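Local structure of AB hydrolase-1 domain-containing protein (Streptococcus mutans, 4L9A) at residues I33-H37 against I72-P78; G51-D57 against N79-S83; F122-M128 against D224-I229. The protein is probably a carboxylesterase of the alpha/beta hydrolase superfamily, hydrolysing ester bonds. One frame throughout, in Å; residues are numbered along the deposited sequence.

Contact 1 is the most buried of the three: it pairs strands 33-37 and 72-75 in the sheet through direct backbone bonds, with apolar packing beside them. Contact 2 follows on in the chain, its loop 79-83 lying against 51-57; the two touch, since Asp76 OD2 reaches Ser54 OG and Asp76 O reaches Ser83 OG. Contact 2 is only partly buried, and beside one direct backbone bond it relies on bridging waters. Contact 3, also partly buried, lies apart, its centre about 19 Å from that of contact 1 and about 22 Å from that of contact 2. There a helix meets an irregular segment, and aromatic and aliphatic contacts are joined by a weak side-chain bond and three bridging waters.

Contact 1. Residues I33-H37 against I72-P78; sequences IYTCH and ILTIDAP
Cys36 O takes the N-H of Thr74 at 2.8 Å, nearly straight, while the alpha carbon of Leu73 adds a CH...O contact to the same oxygen. This is antiparallel pairing within the alpha/beta hydrolase sheet, where strand 33-38 runs against both its neighbours, 22-26 and 71-75. Cys36 with Thr74 is a hydrogen-bonded pair; Thr35 with Ile75 and His37 with Leu73 are non-hydrogen-bonded pairs, their side chains on the other face. Cys36 N returns a bond to Thr74 O at 3.1 Å, and a weak one to Thr74 OG1. With chi1 71°, that hydroxyl sits between the backbone N and the carbonyl carbon of Thr74 and also presses on Cys36 CB, 3.1 Å from OG1. Ala56 of contact 2 covers the Cys36-Thr74 face. On the reverse face, helix 93-106 covers Ile33 and Ile75, whose CG2 methyls meet at 3.7 Å, and CD1 of Ile33 reaches on to the Pro78 ring. His37 stacks its ring on Phe107. Further along, Asp76 N is bound to Tyr34 O at 3.0 Å with an N-H...O angle of 172°. The two side chains point the same way, side by side, with ring and carboxylate planes 47° apart. The carboxylate is held firmly from beyond the pair, OD2 by Ser54 OG and Tyr82 N, OD1 by Thr55 N. Asp76 OD2 stands 3.3 Å from Tyr34 CD2.

Contact 2. Residues G51-D57 against N79-S83; sequences GFFSTAD and NSGYS
Asn79 meets Phe52 through its backbone: Asn79 O lies 3.9 Å from ring atom CD1 of Phe52. A water joins the same oxygen to Gly51 O by donating to both, and sits at the edge of the Phe52 ring, in its plane. Asn79 turns its amide away, where ND2 is bonded to Ile216 O and Ser86 O. Ser80 comes next, its CB 3.4 Å from Gly51 O. Its OG, also bonded to Ala77 O, accepts a hydrogen bond from a second water, 2.8 Å from Ser80 OG, which also reaches Phe53 O and Thr55 OG1. Gly81 gives the direct bond of the contact, its N 2.8 Å from Phe52 O. The donor stands above the carbonyl plane, and the N-H...O angle is 140°. Here the chain follows the Asp-x-Pro-x-x-Gly-x-Ser pattern of many alpha/beta hydrolases and lies against the loop after strand 43-47, which in this fold usually helps form the oxyanion hole. Gly81, with phi 53°, is the second residue of a type II' turn from Ser80 to Ser83, and its alpha carbon rests 3.6 Å from Ser54 CA, backbone on backbone. Tyr82 then turns its ring edge to the start of helix 55-58: its CD2 is 3.5 Å from Ser54 OG, which Asp76 holds. The OH of Tyr82 donates to a third water, which donates to Asp57 OD2. Ser83 closes the turn, its N 3.1 Å from Ser80 O.

Contact 3. Residues F122-M128 against D224-I229; sequences FAALQIM and DFKTGI
One side of helix 122-128 faces the irregular segment 224-229, with the alpha carbons of Leu125 and Ile229 6.2 Å apart and those of Phe122 and Asp224 more widely separated. The helix follows strand 111-117, as does the helix after the nucleophile elbow in alpha/beta hydrolases. Near its N-terminal end the rings of Phe122 and Phe225 cross at 48°, touching CE1 to CE1 at 3.6 Å, while Tyr149 also meets Phe225. Leu125 points at the segment, and its CD2 lies 3.8 Å from Ile229 N. One turn further along, CE of Met128, present as selenomethionine, touches Ile229 CD1 at 4.2 Å. Between these apolar ends Gln126 supplies the polar link. A bend at its chi2, -64°, turns the O/N end of the amide toward Thr227 OG1, which donates a weak bond to Gln126 OE1 at 3.3 Å, with Gln126 NE2 at 3.1 Å from the same OG1. Gln126 NE2 donates to two waters. The first, 2.6 Å from Gln126 NE2, also gives its hydrogens to Phe122 O and Asp224 O; the second accepts from Lys226 N. Another water donates to Leu125 O and Gly228 O. Carbonyl oxygens facing each other cannot bond directly, so water ties the segment to the helix backbone, and the direct grip comes from side chains: Phe122-Phe225 and Leu125/Met128-Ile229, with Thr227 against Gln126 and Leu125 between them.

Contact 1. Residues I33-H37 against I72-P78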
loop_
_atom_site.group_PDB
_atom_site.type_symbol
_atom_site.label_atom_id
_atom_site.label_comp_id
_atom_site.label_asym_id
_atom_site.label_seq_id
_atom_site.Cartn_x
_atom_site.Cartn_y
_atom_site.Cartn_z
ATOM N N ILE A 33 9.954 -11.029 -7.631
ATOM C CA ILE A 33 9.354 -9.940 -6.856
ATOM C C ILE A 33 10.028 -9.908 -5.492
ATOM O O ILE A 33 10.124 -10.923 -4.828
ATOM C CB ILE A 33 7.844 -10.135 -6.706
ATOM C CG1 ILE A 33 7.176 -10.124 -8.085
ATOM C CG2 ILE A 33 7.227 -9.039 -5.800
ATOM C CD1 ILE A 33 7.157 -8.715 -8.769
ATOM N N TYR A 34 10.499 -8.738 -5.087
ATOM C CA TYR A 34 11.132 -8.575 -3.785
ATOM C C TYR A 34 10.131 -8.603 -2.628
ATOM O O TYR A 34 9.131 -7.864 -2.612
ATOM C CB TYR A 34 11.905 -7.266 -3.771
ATOM C CG TYR A 34 12.656 -6.958 -2.493
ATOM C CD1 TYR A 34 13.935 -7.465 -2.283
ATOM C CD2 TYR A 34 12.109 -6.113 -1.525
ATOM C CE1 TYR A 34 14.640 -7.167 -1.138
ATOM C CE2 TYR A 34 12.814 -5.798 -0.370
ATOM C CZ TYR A 34 14.080 -6.333 -0.185
ATOM O OH TYR A 34 14.794 -6.039 0.952
ATOM N N THR A 35 10.413 -9.460 -1.658
ATOM C CA THR A 35 9.585 -9.568 -0.464
ATOM C C THR A 35 10.433 -9.532 0.794
ATOM O O THR A 35 11.620 -9.874 0.761
ATOM C CB THR A 35 8.794 -10.889 -0.437
ATOM O OG1 THR A 35 9.702 -11.984 -0.317
ATOM C CG2 THR A 35 7.959 -11.068 -1.707
ATOM N N CYS A 36 9.809 -9.127 1.898
ATOM C CA CYS A 36 10.392 -9.256 3.226
ATOM C C CYS A 36 9.371 -9.965 4.091
ATOM O O CYS A 36 8.186 -9.639 4.045
ATOM C CB CYS A 36 10.716 -7.890 3.824
ATOM S SG CYS A 36 11.881 -6.934 2.857
ATOM N N HIS A 37 9.820 -10.915 4.899
ATOM C CA HIS A 37 8.885 -11.840 5.531
ATOM C C HIS A 37 9.276 -12.269 6.945
ATOM O O HIS A 37 10.449 -12.479 7.243
ATOM C CB HIS A 37 8.725 -13.078 4.641
ATOM C CG HIS A 37 7.937 -14.183 5.273
ATOM N ND1 HIS A 37 8.531 -15.250 5.909
ATOM C CD2 HIS A 37 6.601 -14.388 5.364
ATOM C CE1 HIS A 37 7.599 -16.070 6.361
ATOM N NE2 HIS A 37 6.418 -15.569 6.043
ATOM N N ILE A 72 4.662 -11.045 9.095
ATOM C CA ILE A 72 4.835 -9.876 8.244
ATOM C C ILE A 72 5.153 -10.350 6.832
ATOM O O ILE A 72 5.964 -11.249 6.648
ATOM C CB ILE A 72 6.005 -8.976 8.732
ATOM C CG1 ILE A 72 5.804 -8.536 10.184
ATOM C CG2 ILE A 72 6.180 -7.777 7.817
ATOM C CD1 ILE A 72 4.601 -7.588 10.396
ATOM N N LEU A 73 4.510 -9.754 5.836
ATOM C CA LEU A 73 4.914 -9.946 4.449
ATOM C C LEU A 73 4.837 -8.615 3.744
ATOM O O LEU A 73 3.756 -8.049 3.602
ATOM C CB LEU A 73 4.003 -10.954 3.730
ATOM C CG LEU A 73 4.228 -11.145 2.232
ATOM C CD1 LEU A 73 5.676 -11.633 1.910
ATOM C CD2 LEU A 73 3.208 -12.140 1.689
ATOM N N THR A 74 5.979 -8.103 3.310
ATOM C CA THR A 74 5.968 -6.908 2.486
ATOM C C THR A 74 6.293 -7.295 1.054
ATOM O O THR A 74 7.100 -8.212 0.805
ATOM C CB THR A 74 6.953 -5.843 2.993
ATOM O OG1 THR A 74 8.297 -6.276 2.755
ATOM C CG2 THR A 74 6.752 -5.580 4.498
ATOM N N ILE A 75 5.681 -6.584 0.116
ATOM C CA ILE A 75 5.833 -6.859 -1.304
ATOM C C ILE A 75 6.120 -5.573 -2.081
ATOM O O ILE A 75 5.369 -4.593 -1.971
ATOM C CB ILE A 75 4.549 -7.514 -1.873
ATOM C CG1 ILE A 75 4.235 -8.817 -1.129
ATOM C CG2 ILE A 75 4.688 -7.777 -3.370
ATOM C CD1 ILE A 75 2.907 -9.456 -1.545
ATOM N N ASP A 76 7.202 -5.568 -2.860
ATOM C CA ASP A 76 7.526 -4.430 -3.724
ATOM C C ASP A 76 6.971 -4.649 -5.136
ATOM O O ASP A 76 7.260 -5.657 -5.768
ATOM C CB ASP A 76 9.043 -4.205 -3.811
ATOM C CG ASP A 76 9.644 -3.696 -2.505
ATOM O OD1 ASP A 76 8.944 -3.742 -1.462
ATOM O OD2 ASP A 76 10.826 -3.274 -2.517
ATOM N N ALA A 77 6.182 -3.700 -5.638
ATOM C CA ALA A 77 5.673 -3.798 -7.006
ATOM C C ALA A 77 6.820 -3.664 -8.008
ATOM O O ALA A 77 7.875 -3.112 -7.690
ATOM C CB ALA A 77 4.600 -2.713 -7.265
ATOM N N PRO A 78 6.623 -4.177 -9.226
ATOM C CA PRO A 78 7.630 -3.938 -10.264
ATOM C C PRO A 78 7.974 -2.454 -10.328
ATOM O O PRO A 78 7.118 -1.602 -10.034
ATOM C CB PRO A 78 6.908 -4.374 -11.546
ATOM C CG PRO A 78 5.971 -5.439 -11.079
ATOM C CD PRO A 78 5.494 -4.982 -9.723
#

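Contact 2. Residues G51-D57 against N79-S83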
loop_
_atom_site.group_PDB
_atom_site.type_symbol
_atom_site.label_atom_id
_atom_site.label_comp_id
_atom_site.label_asym_id
_atom_site.label_seq_id
_atom_site.Cartn_x
_atom_site.Cartn_y
_atom_site.Cartn_z
ATOM N N GLY A 51 5.157 4.871 -6.105
ATOM C CA GLY A 51 6.345 5.468 -5.535
ATOM C C GLY A 51 7.484 4.496 -5.683
ATOM O O GLY A 51 7.284 3.392 -6.176
ATOM N N PHE A 52 8.672 4.911 -5.253
ATOM C CA PHE A 52 9.882 4.126 -5.453
ATOM C C PHE A 52 10.372 3.517 -4.154
ATOM O O PHE A 52 11.328 2.756 -4.159
ATOM C CB PHE A 52 11.015 4.991 -6.030
ATOM C CG PHE A 52 10.749 5.516 -7.408
ATOM C CD1 PHE A 52 9.741 4.978 -8.192
ATOM C CD2 PHE A 52 11.523 6.551 -7.922
ATOM C CE1 PHE A 52 9.494 5.473 -9.458
ATOM C CE2 PHE A 52 11.291 7.045 -9.191
ATOM C CZ PHE A 52 10.273 6.511 -9.962
ATOM N N PHE A 53 9.745 3.864 -3.034
ATOM C CA PHE A 53 10.189 3.314 -1.757
ATOM C C PHE A 53 9.968 1.797 -1.687
ATOM O O PHE A 53 8.977 1.284 -2.190
ATOM C CB PHE A 53 9.451 3.964 -0.591
ATOM C CG PHE A 53 9.510 5.466 -0.586
ATOM C CD1 PHE A 53 10.720 6.126 -0.483
ATOM C CD2 PHE A 53 8.344 6.214 -0.667
ATOM C CE1 PHE A 53 10.771 7.507 -0.465
ATOM C CE2 PHE A 53 8.384 7.610 -0.652
ATOM C CZ PHE A 53 9.593 8.253 -0.549
ATOM N N SER A 54 10.879 1.088 -1.033
ATOM C CA SER A 54 10.665 -0.339 -0.781
ATOM C C SER A 54 9.645 -0.454 0.341
ATOM O O SER A 54 9.584 0.407 1.218
ATOM C CB SER A 54 11.979 -1.044 -0.396
ATOM O OG SER A 54 11.799 -2.451 -0.360
ATOM N N THR A 55 8.850 -1.518 0.326
ATOM C CA THR A 55 7.627 -1.546 1.134
ATOM C C THR A 55 7.901 -1.695 2.626
ATOM O O THR A 55 7.285 -1.008 3.445
ATOM C CB THR A 55 6.653 -2.616 0.627
ATOM O OG1 THR A 55 6.223 -2.249 -0.688
ATOM C CG2 THR A 55 5.425 -2.741 1.546
ATOM N N ALA A 56 8.846 -2.558 2.989
ATOM C CA ALA A 56 9.189 -2.706 4.395
ATOM C C ALA A 56 9.692 -1.384 4.998
ATOM O O ALA A 56 9.360 -1.052 6.141
ATOM C CB ALA A 56 10.227 -3.819 4.584
ATOM N N ASP A 57 10.503 -0.651 4.234
ATOM C CA ASP A 57 11.009 0.654 4.660
ATOM C C ASP A 57 9.835 1.626 4.795
ATOM O O ASP A 57 9.723 2.389 5.770
ATOM C CB ASP A 57 11.963 1.225 3.606
ATOM C CG ASP A 57 13.244 0.410 3.447
ATOM O OD1 ASP A 57 13.634 -0.268 4.412
ATOM O OD2 ASP A 57 13.868 0.462 2.357
ATOM N N ASN A 79 9.210 -2.147 -10.707
ATOM C CA ASN A 79 9.648 -0.759 -10.843
ATOM C C ASN A 79 9.581 0.066 -9.555
ATOM O O ASN A 79 9.482 1.304 -9.591
ATOM C CB ASN A 79 8.849 -0.049 -11.936
ATOM C CG ASN A 79 9.058 -0.671 -13.301
ATOM O OD1 ASN A 79 10.177 -1.049 -13.669
ATOM N ND2 ASN A 79 7.978 -0.773 -14.069
ATOM N N SER A 80 9.628 -0.611 -8.419
ATOM C CA SER A 80 9.684 0.094 -7.147
ATOM C C SER A 80 10.591 -0.613 -6.164
ATOM O O SER A 80 10.752 -1.834 -6.223
ATOM C CB SER A 80 8.285 0.206 -6.538
ATOM O OG SER A 80 7.937 -1.004 -5.903
ATOM N N GLY A 81 11.165 0.149 -5.242
ATOM C CA GLY A 81 11.949 -0.450 -4.185
ATOM C C GLY A 81 13.010 -1.363 -4.772
ATOM O O GLY A 81 13.744 -0.961 -5.669
ATOM N N TYR A 82 13.092 -2.595 -4.283
ATOM C CA TYR A 82 14.135 -3.487 -4.761
ATOM C C TYR A 82 13.598 -4.540 -5.725
ATOM O O TYR A 82 14.330 -5.445 -6.117
ATOM C CB TYR A 82 14.885 -4.142 -3.594
ATOM C CG TYR A 82 15.610 -3.148 -2.710
ATOM C CD1 TYR A 82 16.857 -2.638 -3.072
ATOM C CD2 TYR A 82 15.054 -2.727 -1.511
ATOM C CE1 TYR A 82 17.518 -1.726 -2.265
ATOM C CE2 TYR A 82 15.716 -1.820 -0.695
ATOM C CZ TYR A 82 16.942 -1.318 -1.079
ATOM O OH TYR A 82 17.592 -0.404 -0.261
ATOM N N SER A 83 12.325 -4.453 -6.105
ATOM C CA SER A 83 11.859 -5.339 -7.178
ATOM C C SER A 83 12.506 -4.922 -8.493
ATOM O O SER A 83 12.968 -3.793 -8.625
ATOM C CB SER A 83 10.336 -5.362 -7.285
ATOM O OG SER A 83 9.787 -6.261 -6.325
HETATM O O HOH W 1 7.032 2.753 -9.332
HETATM O O HOH W 2 8.058 -1.012 -3.114
HETATM O O HOH W 3 16.438 0.336 1.793
#

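Contact 3. Residues F122-M128 against D224-I229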
loop_
_atom_site.group_PDB
_atom_site.type_symbol
_atom_site.label_atom_id
_atom_site.label_comp_id
_atom_site.label_asym_id
_atom_site.label_seq_id
_atom_site.Cartn_x
_atom_site.Cartn_y
_atom_site.Cartn_z
ATOM N N PHE A 122 -6.302 -1.109 -4.867
ATOM C CA PHE A 122 -6.911 -1.832 -5.990
ATOM C C PHE A 122 -6.570 -3.326 -5.976
ATOM O O PHE A 122 -7.457 -4.175 -6.079
ATOM C CB PHE A 122 -6.555 -1.175 -7.333
ATOM C CG PHE A 122 -7.254 0.156 -7.558
ATOM C CD1 PHE A 122 -8.633 0.213 -7.662
ATOM C CD2 PHE A 122 -6.535 1.335 -7.658
ATOM C CE1 PHE A 122 -9.280 1.417 -7.865
ATOM C CE2 PHE A 122 -7.195 2.563 -7.859
ATOM C CZ PHE A 122 -8.556 2.589 -7.961
ATOM N N ALA A 123 -5.288 -3.650 -5.849
ATOM C CA ALA A 123 -4.889 -5.052 -5.709
ATOM C C ALA A 123 -5.548 -5.669 -4.475
ATOM O O ALA A 123 -6.035 -6.785 -4.522
ATOM C CB ALA A 123 -3.357 -5.176 -5.624
ATOM N N ALA A 124 -5.564 -4.923 -3.373
ATOM C CA ALA A 124 -6.076 -5.446 -2.108
ATOM C C ALA A 124 -7.511 -5.943 -2.234
ATOM O O ALA A 124 -7.870 -6.992 -1.704
ATOM C CB ALA A 124 -5.960 -4.378 -1.001
ATOM N N LEU A 125 -8.346 -5.185 -2.937
ATOM C CA LEU A 125 -9.736 -5.585 -3.090
ATOM C C LEU A 125 -9.846 -6.929 -3.820
ATOM O O LEU A 125 -10.637 -7.786 -3.439
ATOM C CB LEU A 125 -10.523 -4.489 -3.807
ATOM C CG LEU A 125 -10.711 -3.233 -2.950
ATOM C CD1 LEU A 125 -11.085 -2.039 -3.823
ATOM C CD2 LEU A 125 -11.784 -3.502 -1.884
ATOM N N GLN A 126 -9.043 -7.121 -4.860
ATOM C CA GLN A 126 -9.099 -8.371 -5.626
ATOM C C GLN A 126 -8.538 -9.535 -4.820
ATOM O O GLN A 126 -9.090 -10.624 -4.834
ATOM C CB GLN A 126 -8.336 -8.233 -6.946
ATOM C CG GLN A 126 -8.728 -7.003 -7.741
ATOM C CD GLN A 126 -10.173 -7.047 -8.195
ATOM O OE1 GLN A 126 -10.781 -8.114 -8.246
ATOM N NE2 GLN A 126 -10.728 -5.884 -8.533
ATOM N N ILE A 127 -7.435 -9.290 -4.118
ATOM C CA ILE A 127 -6.818 -10.299 -3.263
ATOM C C ILE A 127 -7.806 -10.868 -2.237
ATOM O O ILE A 127 -7.953 -12.082 -2.094
ATOM C CB ILE A 127 -5.585 -9.708 -2.537
ATOM C CG1 ILE A 127 -4.517 -9.305 -3.558
ATOM C CG2 ILE A 127 -5.028 -10.697 -1.519
ATOM C CD1 ILE A 127 -3.442 -8.399 -3.002
HETATM N N MSE A 128 -8.494 -9.991 -1.521
HETATM C CA MSE A 128 -9.421 -10.444 -0.490
HETATM C C MSE A 128 -10.599 -11.195 -1.105
HETATM O O MSE A 128 -11.155 -12.100 -0.495
HETATM C CB MSE A 128 -9.908 -9.264 0.356
HETATM C CG MSE A 128 -8.782 -8.544 1.092
HETATM SE SE MSE A 128 -9.443 -7.094 2.271
HETATM C CE MSE A 128 -9.799 -5.722 0.911
ATOM N N ASP A 224 -11.652 -3.473 -13.436
ATOM C CA ASP A 224 -10.932 -3.462 -12.168
ATOM C C ASP A 224 -11.675 -2.660 -11.105
ATOM O O ASP A 224 -11.195 -2.514 -9.975
ATOM C CB ASP A 224 -9.537 -2.871 -12.370
ATOM C CG ASP A 224 -8.715 -3.672 -13.358
ATOM O OD1 ASP A 224 -8.675 -4.911 -13.209
ATOM O OD2 ASP A 224 -8.142 -3.070 -14.292
ATOM N N PHE A 225 -12.847 -2.142 -11.461
ATOM C CA PHE A 225 -13.564 -1.236 -10.567
ATOM C C PHE A 225 -14.892 -1.808 -10.075
ATOM O O PHE A 225 -15.774 -1.059 -9.639
ATOM C CB PHE A 225 -13.811 0.098 -11.279
ATOM C CG PHE A 225 -12.558 0.807 -11.692
ATOM C CD1 PHE A 225 -11.392 0.669 -10.957
ATOM C CD2 PHE A 225 -12.540 1.602 -12.825
ATOM C CE1 PHE A 225 -10.232 1.325 -11.336
ATOM C CE2 PHE A 225 -11.383 2.255 -13.207
ATOM C CZ PHE A 225 -10.229 2.116 -12.460
ATOM N N LYS A 226 -15.033 -3.130 -10.134
ATOM C CA LYS A 226 -16.330 -3.757 -9.886
ATOM C C LYS A 226 -16.368 -4.562 -8.591
ATOM O O LYS A 226 -17.306 -5.335 -8.359
ATOM C CB LYS A 226 -16.729 -4.655 -11.060
ATOM C CG LYS A 226 -16.876 -3.931 -12.394
ATOM C CD LYS A 226 -17.307 -4.888 -13.512
ATOM C CE LYS A 226 -17.349 -4.195 -14.872
ATOM N NZ LYS A 226 -18.367 -3.107 -14.931
ATOM N N THR A 227 -15.356 -4.371 -7.751
ATOM C CA THR A 227 -15.190 -5.166 -6.543
ATOM C C THR A 227 -15.210 -4.268 -5.315
ATOM O O THR A 227 -14.474 -3.287 -5.246
ATOM C CB THR A 227 -13.833 -5.915 -6.565
ATOM O OG1 THR A 227 -13.686 -6.618 -7.806
ATOM C CG2 THR A 227 -13.729 -6.899 -5.411
ATOM N N GLY A 228 -16.043 -4.605 -4.342
ATOM C CA GLY A 228 -15.994 -3.937 -3.055
ATOM C C GLY A 228 -15.522 -4.934 -2.015
ATOM O O GLY A 228 -15.332 -6.104 -2.326
ATOM N N ILE A 229 -15.336 -4.486 -0.781
ATOM C CA ILE A 229 -14.938 -5.382 0.299
ATOM C C ILE A 229 -16.133 -6.152 0.857
ATOM O O ILE A 229 -17.206 -5.585 1.093
ATOM C CB ILE A 229 -14.246 -4.605 1.430
ATOM C CG1 ILE A 229 -13.752 -5.559 2.514
ATOM C CG2 ILE A 229 -15.201 -3.563 2.025
ATOM C CD1 ILE A 229 -12.905 -4.870 3.551
HETATM O O HOH W 4 -9.902 -3.666 -7.374
HETATM O O HOH W 5 -12.716 -7.438 -1.866
HETATM O O HOH W 6 -13.159 -5.679 -10.466
#